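DTDP-glucose 4,6-dehydratase (Klebsiella pneumoniae, PDB 5U4Q) probably catalyses an NAD-dependent dehydration or epimerisation of a nucleotide sugar, as in dTDP-glucose 4,6-dehydratases, and binds NAD in a Rossmann-type domain. Local coordinates at residues R22-G27 / L52-F57; Y213-R218 / P268-D273. All blocks are in the same frame, centred on the assembly; numbering follows the deposited sequence. Where two conformers were deposited one is given.

How the contacts relate
Contact 1 (22-27 with 52-57) is a partly buried hydrophobic join inside the Rossmann-type nucleotide-binding region, between the end of helix 14-25 and the loop that leads into strand 57-61. Contact 2 (213-218 with 268-273) lies at the surface and ties the loop between strands 208-211 and 220-222 to the start of helix 271-282. They share no secondary-structure element, and their centres are 37 Å apart. The chemistry follows the setting: one buried leucine carries the first, with a water bridge at its outer side, whereas backbone hydrogen bonds, a salt bridge and two bridging waters hold the second.

Contact 1 (R22-G27 / L52-F57); sequences RLLNEG and LAYPAF
Leu24, near the C-terminal end of helix 14-25, packs into the loop before strand 57-61 and makes a largely apolar helix-to-loop contact at the edge of the Rossmann-type domain. Both of its methyls meet CB of Phe57, CD1 at 3.7 Å and CD2 at 3.8 Å. CD1 also faces CD1 of the Tyr54 ring at 3.8 Å, with CD2 of Leu52 a little farther off; CD2 rests on the Ala56 backbone, 3.7 Å from its C. Nearer the backbone, Leu24 CB sits over one face of the Tyr54 ring, 4.2 Å from the centroid and 11° off the normal, a CH-pi contact almost over the ring centre. With CG of Tyr54 anti to its carbonyl carbon (chi1 -73°), the phenol extends past Leu24 to Asn25. There the amide and ring planes stand 78° apart, and one water joins the two polar ends, giving a hydrogen to Asn25 OD1 at 2.9 Å and lying 3.0 Å from Tyr54 OH. The polar bridge thus lies beside the buried leucine, on the more solvent-accessible side, by Asn25.

Both segments turn here. Gly27 ends the helix in a Schellman motif with positive phi, while Tyr54 to Phe57 form a type I beta turn, closed by the bond from Phe57 N to Tyr54 O. Around the contact, Leu24 and Phe57 also touch Val30 of strand 29-34, and Ala56 is hydrogen-bonded to that valine through the backbone. Leu52 packs back on Phe17, Ala20 and Gln21, so the loop lies along helix 14-25 and beside the parallel strand 29-34.

Contact 2 (Y213-R218 / P268-D273); sequences YGKMKR and PVELMD
With CG of Glu270 anti to its carbonyl carbon (chi1 -65°) and the chain extended beyond it, the carboxylate lies between Lys215 and Lys217. Lys217 bends only at its end (chi4 -63°), which brings NZ to two acceptors. It gives a hydrogen bond to Pro268 O at 2.7 Å, in the carbonyl plane on a lone pair, and a salt bridge to Glu270 OE2 at 3.2 Å, reaching that oxygen on its anti side and 30° out of the carboxylate plane. Lys215 runs obliquely across the same carboxylate, its CG 3.4 Å from Glu270 OE1. A water adds to the grip on OE2 by donating to it and to Lys215 O.

Alongside these side chains the two backbones bond directly. Leu271 N donates to Met216 O at 3.0 Å, nearly in line with the carbonyl, and Met272 N donates to Gly214 O at 3.0 Å. Lacking a side chain, Gly214 lets the Met272 methyl CE come to 4.0 Å from its CA; a CB there would point toward helix 271-282 and meet CE. A second water links Arg218 O to Val269 O, while the Arg218 side chain bonds Thr183.

This is a surface loop-to-helix-start junction: a helix's first N-H groups commonly find acceptors outside it, here two loop carbonyls.

Contact 1 (R22-G27 / L52-F57)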
loop_
_atom_site.group_PDB
_atom_site.type_symbol
_atom_site.label_atom_id
_atom_site.label_comp_id
_atom_site.label_asym_id
_atom_site.label_seq_id
_atom_site.Cartn_x
_atom_site.Cartn_y
_atom_site.Cartn_z
ATOM N N ARG A 22 -13.063 -2.434 -27.190
ATOM C CA ARG A 22 -13.061 -1.101 -27.775
ATOM C C ARG A 22 -11.740 -0.813 -28.489
ATOM O O ARG A 22 -11.721 -0.264 -29.595
ATOM C CB ARG A 22 -13.358 -0.051 -26.699
ATOM C CG ARG A 22 -13.266 1.381 -27.159
ATOM C CD ARG A 22 -14.268 1.762 -28.245
ATOM N NE ARG A 22 -14.037 3.146 -28.649
ATOM C CZ ARG A 22 -14.556 4.216 -28.041
ATOM N NH1 ARG A 22 -15.381 4.082 -27.013
ATOM N NH2 ARG A 22 -14.248 5.427 -28.467
ATOM N N LEU A 23 -10.631 -1.196 -27.866
ATOM C CA LEU A 23 -9.319 -0.914 -28.454
ATOM C C LEU A 23 -9.151 -1.703 -29.747
ATOM O O LEU A 23 -8.601 -1.187 -30.723
ATOM C CB LEU A 23 -8.179 -1.206 -27.483
ATOM C CG LEU A 23 -8.098 -0.301 -26.236
ATOM C CD1 LEU A 23 -7.119 -0.862 -25.224
ATOM C CD2 LEU A 23 -7.753 1.132 -26.625
ATOM N N LEU A 24 -9.648 -2.934 -29.746
ATOM C CA LEU A 24 -9.608 -3.747 -30.973
ATOM C C LEU A 24 -10.433 -3.118 -32.052
ATOM O O LEU A 24 -10.022 -3.109 -33.245
ATOM C CB LEU A 24 -10.067 -5.172 -30.699
ATOM C CG LEU A 24 -9.095 -5.979 -29.865
ATOM C CD1 LEU A 24 -9.731 -7.198 -29.214
ATOM C CD2 LEU A 24 -7.860 -6.359 -30.688
ATOM N N ASN A 25 -11.610 -2.629 -31.699
ATOM C CA ASN A 25 -12.482 -1.978 -32.690
ATOM C C ASN A 25 -11.928 -0.645 -33.230
ATOM O O ASN A 25 -12.385 -0.157 -34.284
ATOM C CB ASN A 25 -13.913 -1.847 -32.142
ATOM C CG ASN A 25 -14.665 -3.174 -32.172
ATOM O OD1 ASN A 25 -14.645 -3.882 -33.177
ATOM N ND2 ASN A 25 -15.392 -3.474 -31.107
ATOM N N GLU A 26 -10.972 -0.049 -32.513
ATOM C CA GLU A 26 -10.298 1.173 -32.970
ATOM C C GLU A 26 -9.093 0.858 -33.866
ATOM O O GLU A 26 -8.420 1.773 -34.350
ATOM C CB GLU A 26 -9.841 2.021 -31.780
ATOM C CG GLU A 26 -10.979 2.530 -30.913
ATOM C CD GLU A 26 -11.861 3.569 -31.599
ATOM O OE1 GLU A 26 -12.939 3.891 -31.051
ATOM O OE2 GLU A 26 -11.482 4.086 -32.673
ATOM N N GLY A 27 -8.823 -0.430 -34.085
ATOM C CA GLY A 27 -7.699 -0.864 -34.923
ATOM C C GLY A 27 -6.387 -1.124 -34.249
ATOM O O GLY A 27 -5.372 -1.297 -34.936
ATOM N N LEU A 52 -13.538 -11.631 -27.823
ATOM C CA LEU A 52 -12.328 -10.887 -28.178
ATOM C C LEU A 52 -11.535 -11.581 -29.282
ATOM O O LEU A 52 -10.371 -11.231 -29.506
ATOM C CB LEU A 52 -11.419 -10.679 -26.975
ATOM C CG LEU A 52 -12.036 -9.854 -25.828
ATOM C CD1 LEU A 52 -11.089 -9.840 -24.663
ATOM C CD2 LEU A 52 -12.320 -8.441 -26.298
ATOM N N ALA A 53 -12.158 -12.531 -29.980
ATOM C CA ALA A 53 -11.478 -13.226 -31.088
ATOM C C ALA A 53 -11.365 -12.273 -32.287
ATOM O O ALA A 53 -12.299 -12.116 -33.061
ATOM C CB ALA A 53 -12.227 -14.502 -31.486
ATOM N N TYR A 54 -10.230 -11.601 -32.369
ATOM C CA TYR A 54 -9.905 -10.702 -33.442
ATOM C C TYR A 54 -8.466 -11.014 -33.830
ATOM O O TYR A 54 -7.663 -11.399 -32.987
ATOM C CB TYR A 54 -9.934 -9.241 -32.968
ATOM C CG TYR A 54 -11.306 -8.639 -32.711
ATOM C CD1 TYR A 54 -12.047 -8.985 -31.586
ATOM C CD2 TYR A 54 -11.836 -7.669 -33.555
ATOM C CE1 TYR A 54 -13.286 -8.411 -31.337
ATOM C CE2 TYR A 54 -13.062 -7.090 -33.307
ATOM C CZ TYR A 54 -13.787 -7.463 -32.200
ATOM O OH TYR A 54 -15.016 -6.895 -31.961
ATOM N N PRO A 55 -8.101 -10.786 -35.097
ATOM C CA PRO A 55 -6.726 -11.088 -35.490
ATOM C C PRO A 55 -5.671 -10.278 -34.723
ATOM O O PRO A 55 -4.547 -10.774 -34.533
ATOM C CB PRO A 55 -6.693 -10.764 -36.990
ATOM C CG PRO A 55 -7.948 -10.020 -37.274
ATOM C CD PRO A 55 -8.937 -10.359 -36.212
ATOM N N ALA A 56 -6.025 -9.065 -34.293
ATOM C CA ALA A 56 -5.098 -8.201 -33.552
ATOM C C ALA A 56 -5.104 -8.449 -32.031
ATOM O O ALA A 56 -4.457 -7.708 -31.293
ATOM C CB ALA A 56 -5.433 -6.768 -33.830
ATOM N N PHE A 57 -5.811 -9.479 -31.588
ATOM C CA PHE A 57 -5.869 -9.842 -30.171
ATOM C C PHE A 57 -5.156 -11.136 -29.909
ATOM O O PHE A 57 -5.309 -12.097 -30.668
ATOM C CB PHE A 57 -7.315 -9.995 -29.695
ATOM C CG PHE A 57 -7.449 -10.353 -28.238
ATOM C CD1 PHE A 57 -7.163 -9.409 -27.263
ATOM C CD2 PHE A 57 -7.833 -11.637 -27.831
ATOM C CE1 PHE A 57 -7.262 -9.728 -25.916
ATOM C CE2 PHE A 57 -7.964 -11.946 -26.480
ATOM C CZ PHE A 57 -7.661 -10.983 -25.520
HETATM O O HOH W 1 -16.512 -5.794 -34.331
#

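Contact 2 (Y213-R218 / P268-D273)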
loop_
_atom_site.group_PDB
_atom_site.type_symbol
_atom_site.label_atom_id
_atom_site.label_comp_id
_atom_site.label_asym_id
_atom_site.label_seq_id
_atom_site.Cartn_x
_atom_site.Cartn_y
_atom_site.Cartn_z
ATOM N N TYR A 213 -34.108 3.769 3.385
ATOM C CA TYR A 213 -35.356 3.854 2.610
ATOM C C TYR A 213 -35.104 3.844 1.089
ATOM O O TYR A 213 -35.888 4.413 0.326
ATOM C CB TYR A 213 -36.171 5.103 3.016
ATOM C CG TYR A 213 -36.931 5.013 4.336
ATOM C CD1 TYR A 213 -36.272 5.136 5.561
ATOM C CD2 TYR A 213 -38.314 4.818 4.354
ATOM C CE1 TYR A 213 -36.965 5.070 6.761
ATOM C CE2 TYR A 213 -39.015 4.752 5.550
ATOM C CZ TYR A 213 -38.336 4.877 6.754
ATOM O OH TYR A 213 -39.007 4.827 7.952
ATOM N N GLY A 214 -34.018 3.196 0.667
ATOM C CA GLY A 214 -33.679 3.128 -0.765
ATOM C C GLY A 214 -33.164 4.438 -1.337
ATOM O O GLY A 214 -32.946 4.545 -2.550
ATOM N N LYS A 215 -32.960 5.441 -0.478
ATOM C CA LYS A 215 -32.510 6.762 -0.938
ATOM C C LYS A 215 -30.999 6.952 -0.927
ATOM O O LYS A 215 -30.526 8.065 -1.144
ATOM C CB LYS A 215 -33.197 7.893 -0.144
ATOM C CG LYS A 215 -34.612 8.205 -0.620
ATOM C CD LYS A 215 -34.971 9.665 -0.360
ATOM C CE LYS A 215 -36.165 10.095 -1.190
ATOM N NZ LYS A 215 -36.530 11.513 -0.923
HETATM N N MSE A 216 -30.247 5.876 -0.706
HETATM C CA MSE A 216 -28.782 5.955 -0.749
HETATM C C MSE A 216 -28.388 6.302 -2.156
HETATM O O MSE A 216 -28.857 5.665 -3.093
HETATM C CB MSE A 216 -28.146 4.624 -0.346
HETATM C CG MSE A 216 -26.835 4.860 0.375
HETATM SE SE MSE A 216 -27.297 5.571 2.157
HETATM C CE MSE A 216 -26.469 7.356 1.996
ATOM N N LYS A 217 -27.562 7.334 -2.321
ATOM C CA LYS A 217 -27.126 7.754 -3.657
ATOM C C LYS A 217 -25.857 7.012 -4.039
ATOM O O LYS A 217 -24.755 7.445 -3.710
ATOM C CB LYS A 217 -26.908 9.273 -3.745
ATOM C CG LYS A 217 -28.196 10.091 -3.709
ATOM C CD LYS A 217 -27.932 11.564 -3.998
ATOM C CE LYS A 217 -29.170 12.430 -3.780
ATOM N NZ LYS A 217 -30.299 12.102 -4.695
ATOM N N ARG A 218 -26.019 5.879 -4.712
ATOM C CA ARG A 218 -24.870 5.111 -5.167
ATOM C C ARG A 218 -24.358 5.719 -6.476
ATOM O O ARG A 218 -25.129 6.221 -7.298
ATOM C CB ARG A 218 -25.226 3.635 -5.355
ATOM C CG ARG A 218 -25.427 2.826 -4.061
ATOM C CD ARG A 218 -24.112 2.485 -3.358
ATOM N NE ARG A 218 -23.191 1.668 -4.172
ATOM C CZ ARG A 218 -23.230 0.335 -4.304
ATOM N NH1 ARG A 218 -22.332 -0.288 -5.081
ATOM N NH2 ARG A 218 -24.168 -0.390 -3.695
ATOM N N PRO A 268 -28.136 12.242 -9.762
ATOM C CA PRO A 268 -28.679 12.138 -8.388
ATOM C C PRO A 268 -29.630 10.945 -8.166
ATOM O O PRO A 268 -30.335 10.890 -7.143
ATOM C CB PRO A 268 -29.436 13.458 -8.230
ATOM C CG PRO A 268 -29.980 13.713 -9.597
ATOM C CD PRO A 268 -28.997 13.104 -10.593
ATOM N N VAL A 269 -29.667 10.022 -9.123
ATOM C CA VAL A 269 -30.479 8.810 -9.002
ATOM C C VAL A 269 -30.065 7.987 -7.776
ATOM O O VAL A 269 -28.884 7.793 -7.513
ATOM C CB VAL A 269 -30.375 7.911 -10.258
ATOM C CG1 VAL A 269 -31.117 8.550 -11.429
ATOM C CG2 VAL A 269 -28.911 7.577 -10.589
ATOM N N GLU A 270 -31.068 7.520 -7.041
ATOM C CA GLU A 270 -30.892 6.758 -5.811
ATOM C C GLU A 270 -31.089 5.273 -6.070
ATOM O O GLU A 270 -31.669 4.893 -7.072
ATOM C CB GLU A 270 -31.931 7.247 -4.794
ATOM C CG GLU A 270 -31.692 8.703 -4.405
ATOM C CD GLU A 270 -32.891 9.414 -3.788
ATOM O OE1 GLU A 270 -34.022 8.897 -3.845
ATOM O OE2 GLU A 270 -32.690 10.531 -3.273
ATOM N N LEU A 271 -30.633 4.450 -5.139
ATOM C CA LEU A 271 -30.702 2.984 -5.254
ATOM C C LEU A 271 -32.084 2.469 -5.689
ATOM O O LEU A 271 -32.203 1.609 -6.584
ATOM C CB LEU A 271 -30.254 2.366 -3.918
ATOM C CG LEU A 271 -30.210 0.864 -3.618
ATOM C CD1 LEU A 271 -31.536 0.335 -3.105
ATOM C CD2 LEU A 271 -29.708 0.065 -4.803
HETATM N N MSE A 272 -33.146 3.002 -5.097
HETATM C CA MSE A 272 -34.484 2.542 -5.445
HETATM C C MSE A 272 -34.810 2.787 -6.901
HETATM O O MSE A 272 -35.595 2.071 -7.454
HETATM C CB MSE A 272 -35.561 3.170 -4.534
HETATM C CG MSE A 272 -36.951 2.530 -4.689
HETATM SE SE MSE A 272 -37.083 0.632 -4.211
HETATM C CE MSE A 272 -36.664 0.914 -2.316
ATOM N N ASP A 273 -34.209 3.786 -7.549
ATOM C CA ASP A 273 -34.496 4.026 -8.985
ATOM C C ASP A 273 -34.021 2.830 -9.832
ATOM O O ASP A 273 -34.688 2.445 -10.804
ATOM C CB ASP A 273 -33.827 5.306 -9.506
ATOM C CG ASP A 273 -34.376 6.584 -8.865
ATOM O OD1 ASP A 273 -35.509 6.577 -8.355
ATOM O OD2 ASP A 273 -33.669 7.610 -8.906
HETATM O O HOH W 2 -30.697 10.753 -0.828
HETATM O O HOH W 3 -27.852 5.688 -6.602
#